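Local coordinates for BSU-2 beta-lactamase (Bacillus subtilis, PDB 6W5E), which is a class D beta-lactamase that probably hydrolyses the beta-lactam ring of penicillin-type antibiotics, at residues A[39-44]-A[259-264]; A[238-243]-A[253-258]. One frame throughout, in Å; residues are numbered along the deposited sequence. Where two conformers were deposited one is given.

Contact 1: residues A[39-44]-A[259-264]; sequences VDDEFK and LKKYGL
Lys261 NZ is gripped by two carboxylates from 39-44, lying 2.9 Å from Asp41 OD1 and 2.9 Å from Glu42 OE2. The two oxygens sit at about a right angle to one another around the nitrogen, but they serve it differently. Asp41 OD1 stands almost straight beyond the CE-NZ bond, where it makes a salt bridge rather than a directed hydrogen bond, whereas Glu42 OE2 lies to the side of the ammonium group and accepts a hydrogen bond. That bond reaches OE2 on its anti side, from 30° out of the carboxylate plane, and Lys261 CE follows closely at 3.3 Å from the same OE2. The lysine runs fully extended beyond CG to span the distance between the segments. Glu42, meeting it from the opposite direction, turns its carboxylate to it through a bend at chi2 (-72°), while its aliphatic part rests on Ile254 and Ile258. The acidic pair belongs to a short 3-10 turn in the N-terminal region, within which Glu42 N bonds to Val39 O at 3.0 Å; the lysine belongs to the last turn of the C-terminal helix, which packs on the central antiparallel sheet of this penicillin-recognising fold. A Schellman motif ends that helix, with Leu264 N bonded to Leu259 O at 2.9 Å and Gly263 N to Lys260 O at 3.1 Å, and Gly263 supplies the positive phi. Beside the salt bridges Val39 CG1 approaches Tyr262 CE2 obliquely at 4.5 Å, a loose apolar touch. The phenol oxygen of Tyr262 continues past it to bond the carbonyl oxygen of Asn38, adding a second polar tie to the loop that precedes strand 48-54.

Contact 2: residues A[238-243]-A[253-258]; sequences YVFVTN and NITVDI
Thr242 OG1 donates a hydrogen bond to Thr255 OG1 at 2.7 Å, joining strand to helix through two buried hydroxyls whose side chains run alongside one another, antiparallel. Next to it, the methyl of Thr255 lies over one face of the Phe240 ring as a CH-pi contact, CG2 being 3.9 Å from the ring centroid and 21° off the normal, displaced toward the CD1-CE1 rim. Thr255 thus splits its two branches between two helix-facing residues of the strand, Phe240 and Thr242: with CG2 anti to the backbone N and OG1 beside it (chi1 -55°), the methyl goes to the phenylalanine and the hydroxyl to the threonine. On the other flank of the threonine pair, Thr242 CG2 meets Ile254 CG2 at 4.2 Å. Within the helix, Thr255 OG1 in turn bonds the carbonyl oxygen of Ala251, so the hydroxyls form a short relay from strand to helix backbone that satisfies polar atoms in an otherwise apolar layer. Phe227 touches Thr255 and meets the Phe240 ring with its plane at about 25°, while Phe50 borders Thr242. The axes of segments 238-243 and 253-258 approach to 9.0 Å, with 137° between their directions, the helix running back obliquely over the sheet. Strand 236-244 lies between strands 48-54 and 225-233; helix 248-261 covers the face carrying Phe240 and Thr242, and helix 172-184 packs against Val239 and Val241 on the other face.

How the contacts relate
From the N terminus the chain first passes through 39-44, then enters strand 48-54 and builds nearly all of the fold before returning at 259-264, so contact 1 closes a loop of 214 residues. Contact 2 is nested inside that loop: its strand 238-243 is followed after only nine residues by 253-258, a short connection that brings the final helix back across the sheet. Both use helix 248-261, whose middle faces the sheet and whose end holds the N-terminal turn. Their centres are about 8 Å apart, and Ile254 of contact 2 also joins them by packing against Phe43 of contact 1.

Contact 1: residues A[39-44]-A[259-264]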
loop_
_atom_site.group_PDB
_atom_site.type_symbol
_atom_site.label_atom_id
_atom_site.label_comp_id
_atom_site.label_asym_id
_atom_site.label_seq_id
_atom_site.Cartn_x
_atom_site.Cartn_y
_atom_site.Cartn_z
ATOM N N VAL A 39 -3.783 19.590 -7.447
ATOM C CA VAL A 39 -2.614 19.216 -6.652
ATOM C C VAL A 39 -1.310 19.487 -7.403
ATOM O O VAL A 39 -0.255 18.971 -7.020
ATOM C CB VAL A 39 -2.687 17.757 -6.145
ATOM C CG1 VAL A 39 -3.963 17.533 -5.337
ATOM C CG2 VAL A 39 -2.595 16.774 -7.306
ATOM N N ASP A 40 -1.370 20.300 -8.468
ATOM C CA ASP A 40 -0.188 20.552 -9.298
ATOM C C ASP A 40 1.024 20.927 -8.459
ATOM O O ASP A 40 2.139 20.459 -8.718
ATOM C CB ASP A 40 -0.444 21.711 -10.262
ATOM C CG ASP A 40 -1.376 21.362 -11.392
ATOM O OD1 ASP A 40 -1.906 20.236 -11.445
ATOM O OD2 ASP A 40 -1.586 22.253 -12.238
ATOM N N ASP A 41 0.844 21.802 -7.466
ATOM C CA ASP A 41 2.046 22.336 -6.830
ATOM C C ASP A 41 2.720 21.353 -5.884
ATOM O O ASP A 41 3.839 21.617 -5.436
ATOM C CB ASP A 41 1.838 23.726 -6.201
ATOM C CG ASP A 41 0.930 23.727 -4.992
ATOM O OD1 ASP A 41 0.564 22.668 -4.451
ATOM O OD2 ASP A 41 0.580 24.851 -4.571
ATOM N N GLU A 42 2.090 20.218 -5.599
ATOM C CA GLU A 42 2.756 19.171 -4.844
ATOM C C GLU A 42 3.764 18.411 -5.690
ATOM O O GLU A 42 4.617 17.713 -5.133
ATOM C CB GLU A 42 1.730 18.172 -4.318
ATOM C CG GLU A 42 0.689 18.762 -3.398
ATOM C CD GLU A 42 1.228 19.120 -2.038
ATOM O OE1 GLU A 42 2.284 18.589 -1.637
ATOM O OE2 GLU A 42 0.559 19.914 -1.350
ATOM N N PHE A 43 3.683 18.541 -7.016
ATOM C CA PHE A 43 4.501 17.786 -7.955
ATOM C C PHE A 43 5.294 18.684 -8.887
ATOM O O PHE A 43 5.783 18.206 -9.916
ATOM C CB PHE A 43 3.619 16.887 -8.822
ATOM C CG PHE A 43 2.911 15.819 -8.060
ATOM C CD1 PHE A 43 3.501 14.578 -7.874
ATOM C CD2 PHE A 43 1.650 16.051 -7.533
ATOM C CE1 PHE A 43 2.844 13.595 -7.180
ATOM C CE2 PHE A 43 0.990 15.072 -6.834
ATOM C CZ PHE A 43 1.587 13.847 -6.656
ATOM N N LYS A 44 5.409 19.975 -8.579
ATOM C CA LYS A 44 6.069 20.886 -9.509
ATOM C C LYS A 44 7.509 20.477 -9.789
ATOM O O LYS A 44 8.031 20.778 -10.871
ATOM C CB LYS A 44 5.989 22.323 -8.996
ATOM C CG LYS A 44 6.665 22.542 -7.661
ATOM N N LEU A 259 -4.040 15.767 1.807
ATOM C CA LEU A 259 -5.168 15.429 2.671
ATOM C C LEU A 259 -5.415 16.505 3.720
ATOM O O LEU A 259 -6.562 16.709 4.135
ATOM C CB LEU A 259 -4.957 14.063 3.325
ATOM C CG LEU A 259 -4.868 12.861 2.381
ATOM C CD1 LEU A 259 -4.621 11.581 3.177
ATOM C CD2 LEU A 259 -6.104 12.717 1.490
ATOM N N LYS A 260 -4.361 17.204 4.151
ATOM C CA LYS A 260 -4.527 18.343 5.050
ATOM C C LYS A 260 -5.121 19.544 4.318
ATOM O O LYS A 260 -6.063 20.175 4.809
ATOM C CB LYS A 260 -3.185 18.708 5.680
ATOM C CG LYS A 260 -2.734 17.753 6.777
ATOM C CD LYS A 260 -1.373 18.158 7.328
ATOM C CE LYS A 260 -1.045 17.365 8.574
ATOM N NZ LYS A 260 0.311 17.680 9.096
ATOM N N LYS A 261 -4.588 19.867 3.131
ATOM C CA LYS A 261 -5.084 21.005 2.365
ATOM C C LYS A 261 -6.562 20.871 2.048
ATOM O O LYS A 261 -7.266 21.878 1.948
ATOM C CB LYS A 261 -4.335 21.096 1.040
ATOM C CG LYS A 261 -2.994 21.763 1.067
ATOM C CD LYS A 261 -2.449 21.741 -0.351
ATOM C CE LYS A 261 -1.236 22.607 -0.509
ATOM N NZ LYS A 261 -0.712 22.415 -1.876
ATOM N N TYR A 262 -7.044 19.647 1.840
ATOM C CA TYR A 262 -8.423 19.413 1.433
ATOM C C TYR A 262 -9.303 18.952 2.585
ATOM O O TYR A 262 -10.415 18.469 2.356
ATOM C CB TYR A 262 -8.483 18.493 0.208
ATOM C CG TYR A 262 -8.097 19.269 -1.027
ATOM C CD1 TYR A 262 -9.045 20.007 -1.717
ATOM C CD2 TYR A 262 -6.773 19.328 -1.456
ATOM C CE1 TYR A 262 -8.702 20.768 -2.820
ATOM C CE2 TYR A 262 -6.411 20.090 -2.565
ATOM C CZ TYR A 262 -7.387 20.800 -3.243
ATOM O OH TYR A 262 -7.045 21.554 -4.343
ATOM N N GLY A 263 -8.832 19.115 3.819
ATOM C CA GLY A 263 -9.681 18.992 4.988
ATOM C C GLY A 263 -10.025 17.585 5.412
ATOM O O GLY A 263 -10.956 17.410 6.207
ATOM N N LEU A 264 -9.303 16.577 4.924
ATOM C CA LEU A 264 -9.555 15.194 5.319
ATOM C C LEU A 264 -8.761 14.795 6.558
ATOM O O LEU A 264 -9.287 14.104 7.441
ATOM C CB LEU A 264 -9.275 14.255 4.141
ATOM C CG LEU A 264 -10.106 14.509 2.878
ATOM C CD1 LEU A 264 -9.819 13.465 1.808
ATOM C CD2 LEU A 264 -11.597 14.575 3.176
#

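Contact 2: residues A[238-243]-A[253-258]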
loop_
_atom_site.group_PDB
_atom_site.type_symbol
_atom_site.label_atom_id
_atom_site.label_comp_id
_atom_site.label_asym_id
_atom_site.label_seq_id
_atom_site.Cartn_x
_atom_site.Cartn_y
_atom_site.Cartn_z
ATOM N N TYR A 238 -12.148 7.882 1.731
ATOM C CA TYR A 238 -11.506 8.143 0.453
ATOM C C TYR A 238 -10.318 7.208 0.297
ATOM O O TYR A 238 -9.618 6.924 1.272
ATOM C CB TYR A 238 -11.009 9.593 0.375
ATOM C CG TYR A 238 -12.112 10.625 0.399
ATOM C CD1 TYR A 238 -12.762 10.954 1.583
ATOM C CD2 TYR A 238 -12.495 11.277 -0.766
ATOM C CE1 TYR A 238 -13.779 11.895 1.599
ATOM C CE2 TYR A 238 -13.504 12.217 -0.761
ATOM C CZ TYR A 238 -14.141 12.517 0.415
ATOM O OH TYR A 238 -15.145 13.455 0.415
ATOM N N VAL A 239 -10.099 6.732 -0.928
ATOM C CA VAL A 239 -8.987 5.849 -1.268
ATOM C C VAL A 239 -7.966 6.660 -2.057
ATOM O O VAL A 239 -8.336 7.418 -2.963
ATOM C CB VAL A 239 -9.476 4.638 -2.086
ATOM C CG1 VAL A 239 -8.316 3.708 -2.376
ATOM C CG2 VAL A 239 -10.613 3.897 -1.357
ATOM N N PHE A 240 -6.686 6.520 -1.717
ATOM C CA PHE A 240 -5.651 7.296 -2.394
ATOM C C PHE A 240 -4.487 6.422 -2.846
ATOM O O PHE A 240 -4.158 5.399 -2.226
ATOM C CB PHE A 240 -5.121 8.451 -1.519
ATOM C CG PHE A 240 -4.532 7.986 -0.219
ATOM C CD1 PHE A 240 -3.235 7.490 -0.166
ATOM C CD2 PHE A 240 -5.276 8.036 0.950
ATOM C CE1 PHE A 240 -2.697 7.020 1.026
ATOM C CE2 PHE A 240 -4.736 7.583 2.147
ATOM C CZ PHE A 240 -3.446 7.079 2.181
ATOM N N VAL A 241 -3.842 6.868 -3.925
ATOM C CA VAL A 241 -2.590 6.299 -4.406
ATOM C C VAL A 241 -1.705 7.444 -4.866
ATOM O O VAL A 241 -2.113 8.256 -5.705
ATOM C CB VAL A 241 -2.827 5.329 -5.580
ATOM C CG1 VAL A 241 -1.520 4.983 -6.284
ATOM C CG2 VAL A 241 -3.493 4.054 -5.088
ATOM N N THR A 242 -0.488 7.499 -4.334
ATOM C CA THR A 242 0.537 8.431 -4.779
ATOM C C THR A 242 1.754 7.644 -5.230
ATOM O O THR A 242 2.164 6.687 -4.564
ATOM C CB THR A 242 0.922 9.375 -3.646
ATOM O OG1 THR A 242 -0.256 10.051 -3.204
ATOM C CG2 THR A 242 1.958 10.400 -4.110
ATOM N N ASN A 243 2.319 8.034 -6.373
ATOM C CA ASN A 243 3.474 7.345 -6.931
ATOM C C ASN A 243 4.398 8.391 -7.541
ATOM O O ASN A 243 3.926 9.297 -8.233
ATOM C CB ASN A 243 3.006 6.328 -7.986
ATOM C CG ASN A 243 4.111 5.870 -8.900
ATOM O OD1 ASN A 243 4.314 6.444 -9.967
ATOM N ND2 ASN A 243 4.832 4.827 -8.496
ATOM N N ASN A 253 4.685 12.218 2.269
ATOM C CA ASN A 253 4.601 13.630 2.630
ATOM C C ASN A 253 3.700 14.396 1.668
ATOM O O ASN A 253 2.942 15.280 2.083
ATOM C CB ASN A 253 5.997 14.251 2.680
ATOM C CG ASN A 253 6.817 13.740 3.844
ATOM O OD1 ASN A 253 6.279 13.152 4.782
ATOM N ND2 ASN A 253 8.127 13.972 3.796
ATOM N N ILE A 254 3.770 14.071 0.373
ATOM C CA ILE A 254 2.880 14.698 -0.602
ATOM C C ILE A 254 1.431 14.368 -0.274
ATOM O O ILE A 254 0.557 15.245 -0.265
ATOM C CB ILE A 254 3.252 14.252 -2.030
ATOM C CG1 ILE A 254 4.515 14.975 -2.517
ATOM C CG2 ILE A 254 2.081 14.484 -2.979
ATOM C CD1 ILE A 254 5.060 14.413 -3.800
ATOM N N THR A 255 1.158 13.092 -0.000
ATOM C CA THR A 255 -0.207 12.666 0.283
ATOM C C THR A 255 -0.747 13.383 1.507
ATOM O O THR A 255 -1.866 13.902 1.496
ATOM C CB THR A 255 -0.239 11.156 0.521
ATOM O OG1 THR A 255 0.339 10.467 -0.595
ATOM C CG2 THR A 255 -1.669 10.685 0.713
ATOM N N VAL A 256 0.036 13.405 2.586
ATOM C CA VAL A 256 -0.409 14.063 3.811
ATOM C C VAL A 256 -0.676 15.545 3.565
ATOM O O VAL A 256 -1.676 16.090 4.047
ATOM C CB VAL A 256 0.598 13.809 4.947
ATOM C CG1 VAL A 256 0.306 14.708 6.133
ATOM C CG2 VAL A 256 0.546 12.329 5.357
ATOM N N ASP A 257 0.203 16.213 2.803
ATOM C CA ASP A 257 -0.038 17.617 2.492
ATOM C C ASP A 257 -1.370 17.806 1.772
ATOM O O ASP A 257 -2.128 18.720 2.115
ATOM C CB ASP A 257 1.127 18.209 1.700
ATOM C CG ASP A 257 1.311 19.694 1.964
ATOM O OD1 ASP A 257 1.530 20.077 3.132
ATOM O OD2 ASP A 257 1.240 20.481 1.001
ATOM N N ILE A 258 -1.682 16.952 0.793
ATOM C CA ILE A 258 -2.941 17.066 0.063
ATOM C C ILE A 258 -4.120 16.821 0.990
ATOM O O ILE A 258 -5.106 17.567 0.976
ATOM C CB ILE A 258 -2.957 16.102 -1.137
ATOM C CG1 ILE A 258 -1.884 16.498 -2.161
ATOM C CG2 ILE A 258 -4.342 16.067 -1.771
ATOM C CD1 ILE A 258 -1.615 15.431 -3.197
#